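Local structure of 2-dehydropantoate 2-reductase (3WFI) at residues Phe15-His20 with Ala46-Lys51; Lys216-Ile221 with His244-Phe249; Ala226-Val231 with Ser282-Lys287. The protein is a D-mandelate dehydrogenase of the ketopantoate reductase family that uses NAD(H) and probably interconverts 2-hydroxy acids and 2-keto acids. All blocks are in the same frame, centred on the assembly; numbering follows the deposited sequence.

Interaction 1 lies in the Rossmann-type half of the chain, and interactions 2 and 3 lie in the helical C-terminal half. The centre of interaction 1 is about 41 Å from that of interaction 2 and about 40 Å from that of interaction 3, on the opposite side of the chain's centre. Interactions 2 and 3 share helix 214-231. Their centres are about 19 Å apart, and their nearest atoms come within about 5 Å without touching. Interaction 1 is the one near the coenzyme site: the Met18 side chain is about 8 Å from that of Met11, a residue that binds NAD(+). Interactions 2 and 3 lie away from the coenzyme-binding residues.

Interaction 1 of 3, residues Phe15-His20 with Ala46-Lys51; sequences FGLMLH and ANFNGK
The Phe48 ring meets helix 10-21 through Leu17 and Met18. Met18 CG sits at the ring edge, near its plane, 3.7 Å from Phe48 CZ. Leu17 CD2 approaches obliquely, 3.5 Å from Phe48 CD1. The helix is the first of the Rossmann fold, the one that follows the glycine-rich loop at the coenzyme site. Phe48 comes from the turn between strands 44-47 and 52-55 of a separate four-stranded sheet. The contact thus joins the side of that helix to the small sheet.

Leu17 carries its branch out toward the sheet with CG anti to the backbone N (chi1 -174°). It slides past Phe48 in the opposite direction. The same methyl, Leu17 CD2, also meets Ala46 CB at 3.8 Å, so one branch serves both the strand and the turn. Met18 instead crosses Phe48 at about a right angle. Its sulfur adds a Met-aromatic contact, with Met18 SD 5.4 Å from the centroid of the Phe48 ring and 74° off the ring normal. Arg14 and Gln21 of the same helix also touch Phe48, and Val53 touches it from strand 52-55. No hydrogen bond links the two segments. The turn carrying the ring has a cis peptide before Gly50, and is closed by a hydrogen bond from Phe48 N to Lys51 O, 2.9 Å long.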
loop_
_atom_site.group_PDB
_atom_site.type_symbol
_atom_site.label_atom_id
_atom_site.label_comp_id
_atom_site.label_asym_id
_atom_site.label_seq_id
_atom_site.Cartn_x
_atom_site.Cartn_y
_atom_site.Cartn_z
ATOM N N PHE B 15 -7.149 9.636 39.086
ATOM C CA PHE B 15 -6.345 10.858 39.176
ATOM C C PHE B 15 -7.135 11.980 39.848
ATOM O O PHE B 15 -6.635 12.628 40.760
ATOM C CB PHE B 15 -5.851 11.306 37.795
ATOM C CG PHE B 15 -4.566 10.651 37.359
ATOM C CD1 PHE B 15 -4.497 9.273 37.187
ATOM C CD2 PHE B 15 -3.435 11.411 37.081
ATOM C CE1 PHE B 15 -3.333 8.662 36.785
ATOM C CE2 PHE B 15 -2.256 10.804 36.674
ATOM C CZ PHE B 15 -2.212 9.423 36.522
ATOM N N GLY B 16 -8.377 12.173 39.422
ATOM C CA GLY B 16 -9.257 13.178 40.000
ATOM C C GLY B 16 -9.471 12.997 41.493
ATOM O O GLY B 16 -9.366 13.954 42.273
ATOM N N LEU B 17 -9.765 11.765 41.893
ATOM C CA LEU B 17 -9.955 11.454 43.303
ATOM C C LEU B 17 -8.691 11.695 44.128
ATOM O O LEU B 17 -8.734 12.359 45.178
ATOM C CB LEU B 17 -10.389 10.006 43.466
ATOM C CG LEU B 17 -10.744 9.635 44.903
ATOM C CD1 LEU B 17 -11.936 10.447 45.396
ATOM C CD2 LEU B 17 -11.029 8.141 44.988
ATOM N N MET B 18 -7.568 11.162 43.657
ATOM C CA MET B 18 -6.327 11.270 44.403
ATOM C C MET B 18 -5.889 12.740 44.512
ATOM O O MET B 18 -5.512 13.200 45.591
ATOM C CB MET B 18 -5.247 10.399 43.790
ATOM C CG MET B 18 -5.544 8.921 43.963
ATOM S SD MET B 18 -4.400 7.848 43.107
ATOM C CE MET B 18 -2.962 7.922 44.167
ATOM N N LEU B 19 -5.997 13.479 43.417
ATOM C CA LEU B 19 -5.667 14.908 43.412
ATOM C C LEU B 19 -6.564 15.732 44.334
ATOM O O LEU B 19 -6.105 16.667 44.992
ATOM C CB LEU B 19 -5.743 15.467 41.988
ATOM C CG LEU B 19 -4.572 15.040 41.105
ATOM C CD1 LEU B 19 -4.904 15.244 39.633
ATOM C CD2 LEU B 19 -3.303 15.794 41.489
ATOM N N HIS B 20 -7.846 15.403 44.344
ATOM C CA HIS B 20 -8.819 16.048 45.209
ATOM C C HIS B 20 -8.490 15.820 46.680
ATOM O O HIS B 20 -8.444 16.777 47.464
ATOM C CB HIS B 20 -10.210 15.509 44.910
ATOM C CG HIS B 20 -11.227 15.896 45.930
ATOM N ND1 HIS B 20 -11.649 15.030 46.916
ATOM C CD2 HIS B 20 -11.885 17.056 46.139
ATOM C CE1 HIS B 20 -12.538 15.637 47.679
ATOM N NE2 HIS B 20 -12.700 16.867 47.228
ATOM N N ALA B 46 -16.026 5.307 45.088
ATOM C CA ALA B 46 -14.858 4.485 44.816
ATOM C C ALA B 46 -14.648 3.432 45.887
ATOM O O ALA B 46 -14.874 3.677 47.070
ATOM C CB ALA B 46 -13.620 5.354 44.687
ATOM N N ASN B 47 -14.234 2.250 45.449
ATOM C CA ASN B 47 -13.605 1.288 46.323
ATOM C C ASN B 47 -12.108 1.487 46.199
ATOM O O ASN B 47 -11.494 1.079 45.206
ATOM C CB ASN B 47 -13.942 -0.143 45.938
ATOM C CG ASN B 47 -13.058 -1.132 46.678
ATOM O OD1 ASN B 47 -13.000 -1.112 47.902
ATOM N ND2 ASN B 47 -12.305 -1.940 45.944
ATOM N N PHE B 48 -11.509 2.101 47.210
ATOM C CA PHE B 48 -10.126 2.523 47.072
ATOM C C PHE B 48 -9.150 1.388 47.428
ATOM O O PHE B 48 -8.707 0.691 46.535
ATOM C CB PHE B 48 -9.878 3.857 47.787
ATOM C CG PHE B 48 -8.755 4.656 47.179
ATOM C CD1 PHE B 48 -8.931 5.980 46.792
ATOM C CD2 PHE B 48 -7.520 4.064 46.967
ATOM C CE1 PHE B 48 -7.877 6.694 46.241
ATOM C CE2 PHE B 48 -6.471 4.773 46.410
ATOM C CZ PHE B 48 -6.648 6.087 46.047
ATOM N N ASN B 49 -8.816 1.161 48.691
ATOM C CA ASN B 49 -7.834 0.110 49.025
ATOM C C ASN B 49 -8.165 -0.663 50.309
ATOM O O ASN B 49 -7.307 -0.764 51.176
ATOM C CB ASN B 49 -6.419 0.706 49.163
ATOM C CG ASN B 49 -5.846 1.213 47.847
ATOM O OD1 ASN B 49 -6.130 0.677 46.783
ATOM N ND2 ASN B 49 -5.007 2.240 47.929
ATOM N N GLY B 50 -9.363 -1.225 50.476
ATOM C CA GLY B 50 -10.510 -1.123 49.581
ATOM C C GLY B 50 -11.634 -0.568 50.435
ATOM O O GLY B 50 -12.500 -1.315 50.903
ATOM N N LYS B 51 -11.589 0.742 50.669
ATOM C CA LYS B 51 -12.570 1.433 51.503
ATOM C C LYS B 51 -13.570 2.089 50.568
ATOM O O LYS B 51 -13.176 2.658 49.546
ATOM C CB LYS B 51 -11.927 2.520 52.387
ATOM C CG LYS B 51 -10.432 2.400 52.664
ATOM C CD LYS B 51 -10.035 1.091 53.332
ATOM C CE LYS B 51 -8.521 0.975 53.445
ATOM N NZ LYS B 51 -7.985 1.703 54.630
#

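Interaction 2 of 3, residues Lys216-Ile221 with His244-Phe249; sequences KMVATI and HCESCF
Val218 and Cys245 mark the closest backbone approach, with their CA atoms 7.5 Å apart. Segment 216-221 is helical throughout and lies on helix 214-231. Segment 244-249 starts on helix 238-246. Both belong to the all-helical C-terminal part of the ketopantoate reductase fold.

Val218 meets segment 244-249 through its two methyls. Its first torsion, 168°, swings Val218 CG1 to the side of the carbonyl carbon, where it packs on Cys245 CB at 3.8 Å. Val218 CG1 also lies 4.4 Å from Glu246 CG. Val218 CG2 turns to the other aromatic neighbour and comes obliquely to Phe249 CZ, also at 4.4 Å. The Phe249 ring lies over its own turn, with Glu246 CA 3.8 Å above one face of the Phe249 ring, offset toward the rim. Met194 of helix 194-201 touches both Val218 and Phe249.

Away from the interface, Thr220 OG1 donates to Lys216 O and accepts from Lys216 NZ. The two segments share no hydrogen bond, and the polar ends find their partners elsewhere. Glu246 OE2 is hydrogen-bonded to His215 ND1, and Lys216 NZ forms a salt bridge to Glu300 of the second subunit. The contact itself is left to the methyls of Val218.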
loop_
_atom_site.group_PDB
_atom_site.type_symbol
_atom_site.label_atom_id
_atom_site.label_comp_id
_atom_site.label_asym_id
_atom_site.label_seq_id
_atom_site.Cartn_x
_atom_site.Cartn_y
_atom_site.Cartn_z
ATOM N N LYS B 216 11.616 -5.277 4.467
ATOM C CA LYS B 216 11.727 -4.084 3.669
ATOM C C LYS B 216 10.609 -3.086 4.009
ATOM O O LYS B 216 10.852 -1.885 4.125
ATOM C CB LYS B 216 11.725 -4.421 2.184
ATOM C CG LYS B 216 11.585 -3.213 1.265
ATOM C CD LYS B 216 12.777 -2.259 1.380
ATOM C CE LYS B 216 12.821 -1.264 0.223
ATOM N NZ LYS B 216 11.561 -0.495 0.114
ATOM N N MET B 217 9.392 -3.574 4.152
ATOM C CA MET B 217 8.253 -2.670 4.391
ATOM C C MET B 217 8.357 -2.023 5.779
ATOM O O MET B 217 8.147 -0.823 5.936
ATOM C CB MET B 217 6.939 -3.426 4.231
ATOM C CG MET B 217 6.680 -3.844 2.790
ATOM S SD MET B 217 5.062 -4.604 2.509
ATOM C CE MET B 217 5.263 -6.157 3.407
ATOM N N VAL B 218 8.708 -2.833 6.768
ATOM C CA VAL B 218 8.919 -2.342 8.126
ATOM C C VAL B 218 10.067 -1.317 8.142
ATOM O O VAL B 218 9.915 -0.236 8.691
ATOM C CB VAL B 218 9.176 -3.510 9.124
ATOM C CG1 VAL B 218 9.683 -2.995 10.475
ATOM C CG2 VAL B 218 7.901 -4.326 9.311
ATOM N N ALA B 219 11.197 -1.658 7.523
ATOM C CA ALA B 219 12.367 -0.788 7.532
ATOM C C ALA B 219 12.079 0.547 6.892
ATOM O O ALA B 219 12.510 1.596 7.400
ATOM C CB ALA B 219 13.544 -1.452 6.837
ATOM N N THR B 220 11.353 0.519 5.771
ATOM C CA THR B 220 11.025 1.745 5.061
ATOM C C THR B 220 10.138 2.640 5.922
ATOM O O THR B 220 10.365 3.856 6.003
ATOM C CB THR B 220 10.334 1.438 3.710
ATOM O OG1 THR B 220 11.180 0.598 2.921
ATOM C CG2 THR B 220 10.056 2.702 2.928
ATOM N N ILE B 221 9.125 2.055 6.551
ATOM C CA ILE B 221 8.211 2.830 7.394
ATOM C C ILE B 221 8.942 3.426 8.598
ATOM O O ILE B 221 8.775 4.614 8.910
ATOM C CB ILE B 221 6.988 1.998 7.844
ATOM C CG1 ILE B 221 6.085 1.724 6.654
ATOM C CG2 ILE B 221 6.195 2.729 8.931
ATOM C CD1 ILE B 221 5.159 0.531 6.847
ATOM N N HIS B 244 12.872 -4.210 17.110
ATOM C CA HIS B 244 11.765 -4.189 18.076
ATOM C C HIS B 244 10.403 -4.432 17.406
ATOM O O HIS B 244 9.572 -5.192 17.913
ATOM C CB HIS B 244 11.761 -2.863 18.838
ATOM C CG HIS B 244 10.660 -2.750 19.845
ATOM N ND1 HIS B 244 10.512 -3.642 20.883
ATOM C CD2 HIS B 244 9.663 -1.843 19.986
ATOM C CE1 HIS B 244 9.464 -3.300 21.615
ATOM N NE2 HIS B 244 8.923 -2.220 21.083
ATOM N N CYS B 245 10.168 -3.776 16.269
ATOM C CA CYS B 245 8.988 -4.063 15.456
ATOM C C CYS B 245 8.929 -5.549 15.073
ATOM O O CYS B 245 7.872 -6.186 15.186
ATOM C CB CYS B 245 9.000 -3.207 14.184
ATOM S SG CYS B 245 8.761 -1.446 14.478
ATOM N N GLU B 246 10.065 -6.082 14.619
ATOM C CA GLU B 246 10.133 -7.449 14.116
ATOM C C GLU B 246 10.056 -8.529 15.198
ATOM O O GLU B 246 9.743 -9.686 14.897
ATOM C CB GLU B 246 11.372 -7.622 13.226
ATOM C CG GLU B 246 11.260 -6.775 11.958
ATOM C CD GLU B 246 12.413 -6.951 11.003
ATOM O OE1 GLU B 246 13.435 -7.547 11.372
ATOM O OE2 GLU B 246 12.307 -6.454 9.871
ATOM N N SER B 247 10.313 -8.156 16.446
ATOM C CA SER B 247 10.106 -9.065 17.574
ATOM C C SER B 247 8.636 -9.491 17.726
ATOM O O SER B 247 8.344 -10.543 18.306
ATOM C CB SER B 247 10.615 -8.428 18.878
ATOM O OG SER B 247 9.751 -7.406 19.342
ATOM N N CYS B 248 7.716 -8.696 17.177
ATOM C CA CYS B 248 6.298 -9.074 17.133
ATOM C C CYS B 248 5.994 -10.290 16.262
ATOM O O CYS B 248 4.921 -10.892 16.387
ATOM C CB CYS B 248 5.461 -7.908 16.630
ATOM S SG CYS B 248 5.519 -6.455 17.692
ATOM N N PHE B 249 6.917 -10.633 15.362
ATOM C CA PHE B 249 6.747 -11.789 14.480
ATOM C C PHE B 249 6.866 -13.139 15.195
ATOM O O PHE B 249 6.525 -14.167 14.611
ATOM C CB PHE B 249 7.800 -11.815 13.366
ATOM C CG PHE B 249 7.787 -10.621 12.446
ATOM C CD1 PHE B 249 6.635 -9.868 12.218
ATOM C CD2 PHE B 249 8.949 -10.293 11.739
ATOM C CE1 PHE B 249 6.661 -8.786 11.339
ATOM C CE2 PHE B 249 8.981 -9.213 10.866
ATOM C CZ PHE B 249 7.832 -8.462 10.662
#

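Interaction 3 of 3, residues Ala226-Val231 with Ser282-Lys287; sequences AKVAAV and SRKGKK
Lys284 NZ is gripped by three carboxylates, while the lower part of its side chain packs on Val228. It forms salt bridges to Glu110, to Asp111 and to Glu232, the residue just after helix 214-231. Three acidic partners would probably keep the amine protonated. Because Glu110 and Asp111 lie on helix 109-113 of the Rossmann-type half, the lysine also ties the two halves of the chain together.

The apolar contact comes from the chain below the amine. Val228 CG1 lies 3.6 Å from Lys284 CB and 3.5 Å from Lys284 CD. The two side chains cross at about a right angle, so the methyl lies against the lysine's methylenes. A bend at the last torsion (chi4 -64°) then turns NZ out of the line of the chain.

Helices 214-231 and 278-288 meet here, inside the helical C-terminal domain related to that of 6-phosphogluconate dehydrogenase. Their backbones come close, with Val228 CA 6.2 Å from Gly285 CA. The other methyl, Val228 CG2, rests on the backbone of Gly285, 4.0 Å from Gly285 N and 4.1 Å from Gly285 CA. Tyr185 of helix 180-191 touches both Val228 and Lys284. Helix 214-231 ends at Val231, whose N makes weak bonds to Lys227 O at 3.5 Å and to Val228 O at 3.2 Å.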
loop_
_atom_site.group_PDB
_atom_site.type_symbol
_atom_site.label_atom_id
_atom_site.label_comp_id
_atom_site.label_asym_id
_atom_site.label_seq_id
_atom_site.Cartn_x
_atom_site.Cartn_y
_atom_site.Cartn_z
ATOM N N ALA B 226 11.499 7.960 11.663
ATOM C CA ALA B 226 12.779 8.468 12.182
ATOM C C ALA B 226 13.202 9.810 11.575
ATOM O O ALA B 226 13.758 10.656 12.273
ATOM C CB ALA B 226 13.860 7.436 11.972
ATOM N N LYS B 227 12.951 9.992 10.277
ATOM C CA LYS B 227 13.246 11.262 9.604
ATOM C C LYS B 227 12.424 12.401 10.187
ATOM O O LYS B 227 12.935 13.494 10.426
ATOM C CB LYS B 227 12.990 11.164 8.095
ATOM C CG LYS B 227 14.161 10.664 7.293
ATOM C CD LYS B 227 13.900 10.711 5.787
ATOM C CE LYS B 227 15.060 10.069 5.010
ATOM N NZ LYS B 227 15.226 8.598 5.243
ATOM N N VAL B 228 11.149 12.127 10.432
ATOM C CA VAL B 228 10.255 13.086 11.034
ATOM C C VAL B 228 10.637 13.349 12.510
ATOM O O VAL B 228 10.675 14.511 12.951
ATOM C CB VAL B 228 8.797 12.597 10.858
ATOM C CG1 VAL B 228 7.857 13.218 11.855
ATOM C CG2 VAL B 228 8.346 12.870 9.424
ATOM N N ALA B 229 10.961 12.293 13.246
ATOM C CA ALA B 229 11.407 12.408 14.653
ATOM C C ALA B 229 12.696 13.229 14.787
ATOM O O ALA B 229 12.834 14.033 15.712
ATOM C CB ALA B 229 11.587 11.032 15.269
ATOM N N ALA B 230 13.622 13.052 13.842
ATOM C CA ALA B 230 14.869 13.819 13.843
ATOM C C ALA B 230 14.630 15.337 13.745
ATOM O O ALA B 230 15.333 16.122 14.373
ATOM C CB ALA B 230 15.787 13.348 12.725
ATOM N N VAL B 231 13.635 15.743 12.968
ATOM C CA VAL B 231 13.242 17.155 12.890
ATOM C C VAL B 231 12.809 17.647 14.269
ATOM O O VAL B 231 13.084 18.784 14.648
ATOM C CB VAL B 231 12.105 17.381 11.871
ATOM C CG1 VAL B 231 11.657 18.846 11.870
ATOM C CG2 VAL B 231 12.538 16.965 10.471
ATOM N N SER B 282 2.473 11.305 8.303
ATOM C CA SER B 282 2.212 11.976 7.018
ATOM C C SER B 282 2.024 13.481 7.202
ATOM O O SER B 282 2.593 14.267 6.468
ATOM C CB SER B 282 0.984 11.390 6.331
ATOM O OG SER B 282 1.210 10.028 5.974
ATOM N N ARG B 283 1.232 13.865 8.203
ATOM C CA ARG B 283 0.990 15.285 8.485
ATOM C C ARG B 283 2.261 16.056 8.857
ATOM O O ARG B 283 2.520 17.134 8.309
ATOM C CB ARG B 283 -0.095 15.440 9.556
ATOM C CG ARG B 283 -1.487 15.219 8.987
ATOM C CD ARG B 283 -2.588 15.611 9.969
ATOM N NE ARG B 283 -2.547 14.884 11.238
ATOM C CZ ARG B 283 -2.923 13.621 11.412
ATOM N NH1 ARG B 283 -3.359 12.878 10.388
ATOM N NH2 ARG B 283 -2.861 13.092 12.629
ATOM N N LYS B 284 3.057 15.503 9.760
ATOM C CA LYS B 284 4.354 16.088 10.119
ATOM C C LYS B 284 5.296 16.153 8.914
ATOM O O LYS B 284 6.014 17.149 8.717
ATOM C CB LYS B 284 5.027 15.274 11.233
ATOM C CG LYS B 284 4.405 15.406 12.617
ATOM C CD LYS B 284 5.007 14.377 13.568
ATOM C CE LYS B 284 4.315 14.340 14.929
ATOM N NZ LYS B 284 4.492 15.624 15.646
ATOM N N GLY B 285 5.298 15.099 8.104
ATOM C CA GLY B 285 6.095 15.084 6.859
ATOM C C GLY B 285 5.790 16.251 5.933
ATOM O O GLY B 285 6.703 16.899 5.408
ATOM N N LYS B 286 4.502 16.525 5.740
ATOM C CA LYS B 286 4.073 17.656 4.913
ATOM C C LYS B 286 4.558 18.983 5.486
ATOM O O LYS B 286 5.032 19.849 4.756
ATOM C CB LYS B 286 2.552 17.694 4.786
ATOM C CG LYS B 286 1.966 16.694 3.805
ATOM C CD LYS B 286 0.443 16.781 3.859
ATOM C CE LYS B 286 -0.070 17.998 3.109
ATOM N NZ LYS B 286 -1.418 18.449 3.565
ATOM N N LYS B 287 4.444 19.122 6.802
ATOM C CA LYS B 287 4.865 20.336 7.500
ATOM C C LYS B 287 6.378 20.528 7.437
ATOM O O LYS B 287 6.851 21.638 7.279
ATOM C CB LYS B 287 4.412 20.259 8.960
ATOM C CG LYS B 287 4.669 21.514 9.774
ATOM C CD LYS B 287 4.224 21.290 11.208
ATOM C CE LYS B 287 4.461 22.528 12.064
ATOM N NZ LYS B 287 3.874 22.330 13.412
#